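Eukaryotic translation initiation factor 2D (Homo sapiens, PDB 5W2F) delivers tRNA to the ribosomal P-site independently of GTP in translation initiation, here represented by its C-terminal part with SWIB/MDM2 and SUI1 regions. Local coordinates at residues N173-L183 against Q194-P202. Numbering follows the deposited sequence.
Sequences NQVHHLGWLLL and QGLEKALKP. With FMT (formic acid), chain C; FMT (formic acid), chain D.
His176 turns its ring toward Lys201 with chi1 at 57°, which sets CG between the backbone N and the carbonyl carbon. Lys201 takes a similar first torsion, 48°, and then runs extended across that ring. This is the SUI1 domain, where the C-terminal tail after strand 193-194 folds back along helix 175-185. Lys201 CE sits over one ring face of His176, 3.9 Å from the centroid, in a CH-pi contact. His177 CG lies on the opposite face, also offset toward the rim.

No direct hydrogen bond joins 173-183 to 194-202. One water does the bridging. It donates to Asn173 OD1, accepts from Leu200 N and bonds His176 ND1 at 2.8 Å. These three partners tie the start of the helix to the tail. Asn173 also lays its amide against Leu200, with Asn173 ND2 3.5 Å from Leu200 CG. That same ND2 donates to a formic acid, probably from the crystallisation liquor.

Beyond this polar end, further along the helix, the contact is apolar. Val175 CG1 packs 3.7 Å from Ala199 CB and 4.0 Å from Leu196 CD2. Val175 from the helix and Leu196 from the tail both rest on strand 113-121, at Leu117 and Ile115. Leu196 divides its two methyls: CD2 rests 3.6 Å from Gly179 N, while CD1 meets Leu183 CD1 tip to tip at 3.8 Å.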
loop_
_atom_site.group_PDB
_atom_site.type_symbol
_atom_site.label_atom_id
_atom_site.label_comp_id
_atom_site.label_asym_id
_atom_site.label_seq_id
_atom_site.Cartn_x
_atom_site.Cartn_y
_atom_site.Cartn_z
ATOM N N ASN A 173 0.232 23.186 18.791
ATOM C CA ASN A 173 1.048 21.977 18.821
ATOM C C ASN A 173 0.204 20.842 19.344
ATOM O O ASN A 173 -0.028 20.722 20.555
ATOM C CB ASN A 173 2.273 22.217 19.676
ATOM C CG ASN A 173 3.227 21.037 19.685
ATOM O OD1 ASN A 173 2.834 19.907 19.368
ATOM N ND2 ASN A 173 4.481 21.288 20.069
ATOM N N GLN A 174 -0.273 20.006 18.417
ATOM C CA GLN A 174 -1.301 19.019 18.735
ATOM C C GLN A 174 -0.870 17.598 18.452
ATOM O O GLN A 174 -1.717 16.696 18.389
ATOM C CB GLN A 174 -2.590 19.336 17.967
ATOM C CG GLN A 174 -3.037 20.789 18.092
ATOM C CD GLN A 174 -3.365 21.233 19.513
ATOM O OE1 GLN A 174 -3.480 20.427 20.445
ATOM N NE2 GLN A 174 -3.546 22.542 19.673
ATOM N N VAL A 175 0.439 17.387 18.287
ATOM C CA VAL A 175 0.946 16.080 17.857
ATOM C C VAL A 175 0.493 14.950 18.793
ATOM O O VAL A 175 0.103 13.867 18.333
ATOM C CB VAL A 175 2.469 16.100 17.720
ATOM C CG1 VAL A 175 3.004 14.748 17.252
ATOM C CG2 VAL A 175 2.940 17.218 16.800
ATOM N N HIS A 176 0.525 15.212 20.092
ATOM C CA HIS A 176 0.098 14.212 21.079
ATOM C C HIS A 176 -1.349 13.780 20.913
ATOM O O HIS A 176 -1.680 12.617 21.124
ATOM C CB HIS A 176 0.386 14.692 22.498
ATOM C CG HIS A 176 -0.249 16.002 22.848
ATOM N ND1 HIS A 176 0.149 17.194 22.273
ATOM C CD2 HIS A 176 -1.245 16.311 23.719
ATOM C CE1 HIS A 176 -0.583 18.179 22.773
ATOM N NE2 HIS A 176 -1.417 17.673 23.672
ATOM N N HIS A 177 -2.206 14.691 20.483
ATOM C CA HIS A 177 -3.594 14.336 20.224
ATOM C C HIS A 177 -3.739 13.447 18.989
ATOM O O HIS A 177 -4.635 12.595 18.943
ATOM C CB HIS A 177 -4.452 15.589 20.084
ATOM C CG HIS A 177 -4.563 16.380 21.348
ATOM N ND1 HIS A 177 -5.079 15.862 22.520
ATOM C CD2 HIS A 177 -4.221 17.661 21.619
ATOM C CE1 HIS A 177 -5.054 16.798 23.454
ATOM N NE2 HIS A 177 -4.556 17.905 22.928
ATOM N N LEU A 178 -2.886 13.654 17.987
ATOM C CA LEU A 178 -2.864 12.731 16.848
ATOM C C LEU A 178 -2.382 11.348 17.262
ATOM O O LEU A 178 -2.836 10.351 16.710
ATOM C CB LEU A 178 -1.998 13.237 15.692
ATOM C CG LEU A 178 -2.650 14.197 14.719
ATOM C CD1 LEU A 178 -3.800 13.514 13.987
ATOM C CD2 LEU A 178 -3.106 15.480 15.395
ATOM N N GLY A 179 -1.434 11.279 18.191
ATOM C CA GLY A 179 -1.042 9.983 18.726
ATOM C C GLY A 179 -2.226 9.244 19.314
ATOM O O GLY A 179 -2.463 8.073 18.995
ATOM N N TRP A 180 -3.016 9.938 20.131
ATOM C CA TRP A 180 -4.229 9.332 20.667
ATOM C C TRP A 180 -5.159 8.861 19.546
ATOM O O TRP A 180 -5.607 7.714 19.521
ATOM C CB TRP A 180 -4.947 10.320 21.587
ATOM C CG TRP A 180 -6.370 9.956 21.828
ATOM C CD1 TRP A 180 -6.831 8.969 22.643
ATOM C CD2 TRP A 180 -7.527 10.510 21.171
ATOM N NE1 TRP A 180 -8.200 8.890 22.565
ATOM C CE2 TRP A 180 -8.653 9.831 21.676
ATOM C CE3 TRP A 180 -7.717 11.534 20.239
ATOM C CZ2 TRP A 180 -9.953 10.134 21.268
ATOM C CZ3 TRP A 180 -9.017 11.819 19.809
ATOM C CH2 TRP A 180 -10.113 11.123 20.334
ATOM N N LEU A 181 -5.470 9.766 18.641
ATOM C CA LEU A 181 -6.474 9.484 17.629
ATOM C C LEU A 181 -6.051 8.319 16.750
ATOM O O LEU A 181 -6.830 7.387 16.515
ATOM C CB LEU A 181 -6.744 10.729 16.775
ATOM C CG LEU A 181 -7.853 10.583 15.713
ATOM C CD1 LEU A 181 -9.181 10.224 16.367
ATOM C CD2 LEU A 181 -8.016 11.824 14.845
ATOM N N LEU A 182 -4.821 8.366 16.255
ATOM C CA LEU A 182 -4.369 7.390 15.283
ATOM C C LEU A 182 -3.981 6.056 15.908
ATOM O O LEU A 182 -4.310 5.014 15.353
ATOM C CB LEU A 182 -3.206 7.950 14.464
ATOM C CG LEU A 182 -3.520 9.215 13.690
ATOM C CD1 LEU A 182 -2.275 9.731 12.972
ATOM C CD2 LEU A 182 -4.675 9.065 12.700
ATOM N N LEU A 183 -3.263 6.081 17.030
ATOM C CA LEU A 183 -2.789 4.839 17.649
ATOM C C LEU A 183 -3.819 4.201 18.550
ATOM O O LEU A 183 -3.914 2.992 18.602
ATOM C CB LEU A 183 -1.525 5.084 18.484
ATOM C CG LEU A 183 -0.326 5.667 17.733
ATOM C CD1 LEU A 183 0.813 5.913 18.711
ATOM C CD2 LEU A 183 0.146 4.721 16.650
ATOM N N GLN A 194 4.566 9.025 10.844
ATOM C CA GLN A 194 5.770 9.855 11.018
ATOM C C GLN A 194 5.415 11.142 11.704
ATOM O O GLN A 194 4.421 11.762 11.372
ATOM C CB GLN A 194 6.436 10.145 9.651
ATOM C CG GLN A 194 7.026 8.868 9.069
ATOM C CD GLN A 194 7.802 9.073 7.777
ATOM O OE1 GLN A 194 8.804 8.392 7.560
ATOM N NE2 GLN A 194 7.356 9.999 6.918
ATOM N N GLY A 195 6.253 11.526 12.641
ATOM C CA GLY A 195 6.156 12.811 13.336
ATOM C C GLY A 195 5.737 12.734 14.795
ATOM O O GLY A 195 5.860 13.742 15.516
ATOM N N LEU A 196 5.289 11.568 15.256
ATOM C CA LEU A 196 4.859 11.475 16.650
ATOM C C LEU A 196 6.007 11.690 17.607
ATOM O O LEU A 196 5.794 12.113 18.768
ATOM C CB LEU A 196 4.176 10.146 16.951
ATOM C CG LEU A 196 2.857 9.931 16.233
ATOM C CD1 LEU A 196 2.398 8.501 16.416
ATOM C CD2 LEU A 196 1.814 10.930 16.722
ATOM N N GLU A 197 7.225 11.404 17.141
ATOM C CA GLU A 197 8.426 11.649 17.937
ATOM C C GLU A 197 8.697 13.132 18.247
ATOM O O GLU A 197 9.538 13.447 19.097
ATOM C CB GLU A 197 9.649 11.061 17.234
ATOM C CG GLU A 197 10.116 11.780 15.962
ATOM C CD GLU A 197 9.289 11.499 14.700
ATOM O OE1 GLU A 197 8.326 10.692 14.705
ATOM O OE2 GLU A 197 9.640 12.074 13.651
ATOM N N LYS A 198 7.971 14.043 17.582
ATOM C CA LYS A 198 8.125 15.466 17.806
ATOM C C LYS A 198 7.078 15.994 18.772
ATOM O O LYS A 198 7.007 17.208 18.985
ATOM C CB LYS A 198 8.057 16.273 16.500
ATOM C CG LYS A 198 8.793 15.753 15.290
ATOM C CD LYS A 198 10.275 15.791 15.448
ATOM C CE LYS A 198 10.944 15.307 14.163
ATOM N NZ LYS A 198 12.404 15.164 14.315
ATOM N N ALA A 199 6.248 15.118 19.348
ATOM C CA ALA A 199 5.227 15.573 20.288
ATOM C C ALA A 199 5.819 16.178 21.545
ATOM O O ALA A 199 6.934 15.829 21.954
ATOM C CB ALA A 199 4.314 14.430 20.696
ATOM N N LEU A 200 5.028 17.002 22.208
ATOM C CA LEU A 200 5.455 17.573 23.480
ATOM C C LEU A 200 5.711 16.531 24.567
ATOM O O LEU A 200 6.602 16.707 25.386
ATOM C CB LEU A 200 4.414 18.545 23.995
ATOM C CG LEU A 200 4.296 19.836 23.215
ATOM C CD1 LEU A 200 2.968 20.549 23.499
ATOM C CD2 LEU A 200 5.478 20.735 23.483
ATOM N N LYS A 201 4.909 15.482 24.568
ATOM C CA LYS A 201 4.901 14.507 25.653
ATOM C C LYS A 201 4.446 13.183 25.099
ATOM O O LYS A 201 3.690 13.192 24.138
ATOM C CB LYS A 201 3.935 14.951 26.755
ATOM C CG LYS A 201 2.559 15.397 26.260
ATOM C CD LYS A 201 1.767 16.147 27.324
ATOM C CE LYS A 201 0.659 16.983 26.697
ATOM N NZ LYS A 201 -0.148 17.730 27.693
ATOM N N PRO A 202 4.881 12.048 25.718
ATOM C CA PRO A 202 4.379 10.717 25.320
ATOM C C PRO A 202 2.871 10.556 25.541
ATOM O O PRO A 202 2.288 11.336 26.303
ATOM C CB PRO A 202 5.146 9.744 26.222
ATOM C CG PRO A 202 6.311 10.504 26.763
ATOM C CD PRO A 202 5.970 11.962 26.714
HETATM C C FMT C . -4.943 12.853 23.966
HETATM O O1 FMT C . -5.347 11.926 24.659
HETATM O O2 FMT C . -5.819 13.452 23.169
HETATM C C FMT D . 5.024 25.119 21.548
HETATM O O1 FMT D . 4.742 24.020 21.133
HETATM O O2 FMT D . 6.105 25.684 21.043
HETATM O O HOH W 1 2.597 17.687 20.901
#